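Local atomic coordinates of sugar phosphate isomerase/epimerase (Parabacteroides distasonis, PDB entry 3OBE), a protein that is probably an isomerase or epimerase acting on sugar phosphates, built as a xylose isomerase-like TIM barrel. Residues A19-G24 and Y297-P302. Sequence-based numbering, arbitrary orientation.
Sequences AGKKMG and YLQAAP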
ATOM      1  N   ALA A  19       2.860   4.951 -24.453  1.00 21.18           N
ATOM      2  CA  ALA A  19       3.208   5.201 -23.041  1.00 22.14           C
ATOM      3  C   ALA A  19       3.459   3.908 -22.323  1.00 22.49           C
ATOM      4  O   ALA A  19       2.762   2.883 -22.538  1.00 21.69           O
ATOM      5  CB  ALA A  19       2.108   5.965 -22.340  1.00 21.47           C
ATOM      6  N   GLY A  20       4.440   3.931 -21.416  1.00 23.33           N
ATOM      7  CA  GLY A  20       4.580   2.791 -20.511  1.00 22.00           C
ATOM      8  C   GLY A  20       3.332   2.640 -19.696  1.00 21.36           C
ATOM      9  O   GLY A  20       2.685   3.625 -19.349  1.00 21.45           O
ATOM     10  N   LYS A  21       3.001   1.411 -19.328  1.00 20.68           N
ATOM     11  CA  LYS A  21       1.945   1.157 -18.361  1.00 21.64           C
ATOM     12  C   LYS A  21       2.350   1.728 -17.016  1.00 21.42           C
ATOM     13  O   LYS A  21       3.510   1.641 -16.623  1.00 22.94           O
ATOM     14  CB  LYS A  21       1.724  -0.344 -18.195  1.00 21.97           C
ATOM     15  CG  LYS A  21       1.222  -1.023 -19.391  1.00 21.89           C
ATOM     16  CD  LYS A  21       0.801  -2.489 -19.060  1.00 23.19           C
ATOM     17  CE  LYS A  21       0.670  -3.299 -20.309  1.00 24.34           C
ATOM     18  NZ  LYS A  21       0.279  -4.699 -19.972  1.00 22.61           N
ATOM     19  N   LYS A  22       1.394   2.301 -16.309  1.00 20.89           N
ATOM     20  CA  LYS A  22       1.680   2.858 -15.002  1.00 21.03           C
ATOM     21  C   LYS A  22       1.709   1.690 -14.018  1.00 19.46           C
ATOM     22  O   LYS A  22       0.809   0.826 -13.982  1.00 18.51           O
ATOM     23  CB  LYS A  22       0.655   3.928 -14.597  1.00 22.19           C
ATOM     24  CG  LYS A  22       0.537   5.115 -15.552  1.00 28.33           C
ATOM     25  CD  LYS A  22       1.800   6.017 -15.593  1.00 34.21           C
ATOM     26  CE  LYS A  22       1.780   7.034 -16.769  1.00 39.69           C
ATOM     27  NZ  LYS A  22       2.487   6.555 -18.052  1.00 41.46           N
HETATM   28  N   MSE A  23       2.769   1.636 -13.255  1.00 16.93           N
HETATM   29  CA  MSE A  23       3.031   0.474 -12.425  1.00 16.80           C
HETATM   30  C   MSE A  23       3.869   0.875 -11.221  1.00 14.90           C
HETATM   31  O   MSE A  23       4.944   1.467 -11.355  1.00 14.53           O
HETATM   32  CB  MSE A  23       3.765  -0.605 -13.249  1.00 17.48           C
HETATM   33  CG  MSE A  23       4.202  -1.752 -12.454  1.00 21.10           C
HETATM   34 SE   MSE A  23       5.001  -3.021 -13.765  0.75 26.42          SE
HETATM   35  CE  MSE A  23       6.551  -2.223 -13.997  1.00 20.12           C
ATOM     36  N   GLY A  24       3.374   0.559 -10.026  1.00 14.66           N
ATOM     37  CA  GLY A  24       4.108   0.893  -8.825  1.00 13.57           C
ATOM     38  C   GLY A  24       4.823  -0.253  -8.144  1.00 12.89           C
ATOM     39  O   GLY A  24       4.520  -1.445  -8.365  1.00 13.02           O
ATOM     40  N   TYR A 297       6.046  -9.600 -16.340  1.00 18.34           N
ATOM     41  CA  TYR A 297       4.713 -10.219 -16.410  1.00 17.86           C
ATOM     42  C   TYR A 297       3.630  -9.172 -16.601  1.00 17.81           C
ATOM     43  O   TYR A 297       2.737  -9.307 -17.451  1.00 19.86           O
ATOM     44  CB  TYR A 297       4.459 -10.993 -15.121  1.00 17.76           C
ATOM     45  CG  TYR A 297       3.054 -11.547 -14.954  1.00 16.25           C
ATOM     46  CD1 TYR A 297       2.646 -12.711 -15.591  1.00 18.59           C
ATOM     47  CD2 TYR A 297       2.149 -10.885 -14.129  1.00 16.76           C
ATOM     48  CE1 TYR A 297       1.385 -13.195 -15.404  1.00 18.80           C
ATOM     49  CE2 TYR A 297       0.908 -11.388 -13.916  1.00 18.48           C
ATOM     50  CZ  TYR A 297       0.523 -12.526 -14.554  1.00 18.87           C
ATOM     51  OH  TYR A 297      -0.757 -13.014 -14.319  1.00 22.24           O
ATOM     52  N   LEU A 298       3.707  -8.116 -15.819  1.00 17.46           N
ATOM     53  CA  LEU A 298       2.635  -7.117 -15.816  1.00 18.04           C
ATOM     54  C   LEU A 298       2.686  -6.311 -17.112  1.00 19.76           C
ATOM     55  O   LEU A 298       1.645  -5.937 -17.667  1.00 19.90           O
ATOM     56  CB  LEU A 298       2.766  -6.205 -14.616  1.00 17.31           C
ATOM     57  CG  LEU A 298       2.487  -6.877 -13.259  1.00 18.08           C
ATOM     58  CD1 LEU A 298       2.804  -5.894 -12.128  1.00 18.72           C
ATOM     59  CD2 LEU A 298       1.000  -7.413 -13.156  1.00 18.33           C
ATOM     60  N   GLN A 299       3.898  -6.032 -17.579  1.00 20.43           N
ATOM     61  CA  GLN A 299       4.056  -5.272 -18.785  1.00 21.49           C
ATOM     62  C   GLN A 299       3.537  -6.077 -19.979  1.00 22.51           C
ATOM     63  O   GLN A 299       2.947  -5.486 -20.886  1.00 23.61           O
ATOM     64  CB  GLN A 299       5.508  -4.887 -19.011  1.00 23.48           C
ATOM     65  CG  GLN A 299       6.028  -3.938 -17.939  1.00 25.95           C
ATOM     66  CD  GLN A 299       5.775  -2.481 -18.245  1.00 33.13           C
ATOM     67  OE1 GLN A 299       5.057  -1.767 -17.506  1.00 35.82           O
ATOM     68  NE2 GLN A 299       6.383  -2.021 -19.300  1.00 36.07           N
ATOM     69  N   ALA A 300       3.762  -7.399 -20.007  1.00 21.98           N
ATOM     70  CA  ALA A 300       3.323  -8.235 -21.147  1.00 23.29           C
ATOM     71  C   ALA A 300       1.851  -8.659 -21.030  1.00 23.55           C
ATOM     72  O   ALA A 300       1.267  -9.100 -22.009  1.00 24.86           O
ATOM     73  CB  ALA A 300       4.214  -9.477 -21.256  1.00 23.93           C
ATOM     74  N   ALA A 301       1.275  -8.560 -19.838  1.00 21.01           N
ATOM     75  CA  ALA A 301      -0.072  -9.097 -19.588  1.00 21.39           C
ATOM     76  C   ALA A 301      -1.088  -8.218 -20.331  1.00 22.99           C
ATOM     77  O   ALA A 301      -1.163  -7.037 -20.083  1.00 21.44           O
ATOM     78  CB  ALA A 301      -0.354  -9.069 -18.127  1.00 20.01           C
ATOM     79  N   PRO A 302      -1.906  -8.809 -21.205  1.00 24.77           N
ATOM     80  CA  PRO A 302      -2.867  -7.954 -21.866  1.00 26.37           C
ATOM     81  C   PRO A 302      -4.009  -7.452 -20.985  1.00 25.33           C
ATOM     82  O   PRO A 302      -4.662  -6.463 -21.360  1.00 27.04           O
ATOM     83  CB  PRO A 302      -3.400  -8.813 -23.005  1.00 27.91           C
ATOM     84  CG  PRO A 302      -3.104 -10.187 -22.608  1.00 29.59           C
ATOM     85  CD  PRO A 302      -1.899 -10.174 -21.742  1.00 25.86           C
TER
HETATM   86  O   HOH W   1       4.730  -0.502 -20.626  1.00 31.35           O
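The ammonium nitrogen of Lys21 is gripped by backbone carbonyls at the end of helix 287-300. NZ bonds to Leu298 O at 3.0 Å, in the carbonyl plane with a C=O...N angle of 150°. Its bond to Gln299 O, 2.9 Å from NZ, comes from well above the plane. Ala301 O lies 2.7 Å from NZ; Val304 O, a little later in the chain, accepts a hydrogen bond from the same nitrogen. A lysine suits this place because the chain leaves helical geometry at Ala301, so that Gln299 O and Leu298 O, the latter with just a weak bond from Ala301 N, can turn to the ammonium. The side chain reaches them by running extended beyond CG, which stands anti to the carbonyl carbon (chi1 -65°).

Beside it, Gln299 bends back at chi2 (-87°), laying OE1 3.7 Å from Lys21 CB and near the methyl CE of Met23, a selenomethionine in this crystal. An amide suits this spot: the NE2 of Gln299 bonds to Thr11 OG1 and weakly to a water that also accepts from Lys21 N at 2.9 Å. Deeper in, the selenium of Met23 meets Leu298 CD1 at 4.0 Å, two apolar chains suited to the buried side, where both rest on Tyr274 of strand 273-276. Shortening Lys21 to an alanine is likely to leave Leu298 O, Gln299 O and Val304 O without their cationic donor. The contact thus joins the lead-in to the first barrel strand, 24-26, to the C-terminal helix, and the buried positive charge is likely to be stabilised by the negative end of that helix's dipole.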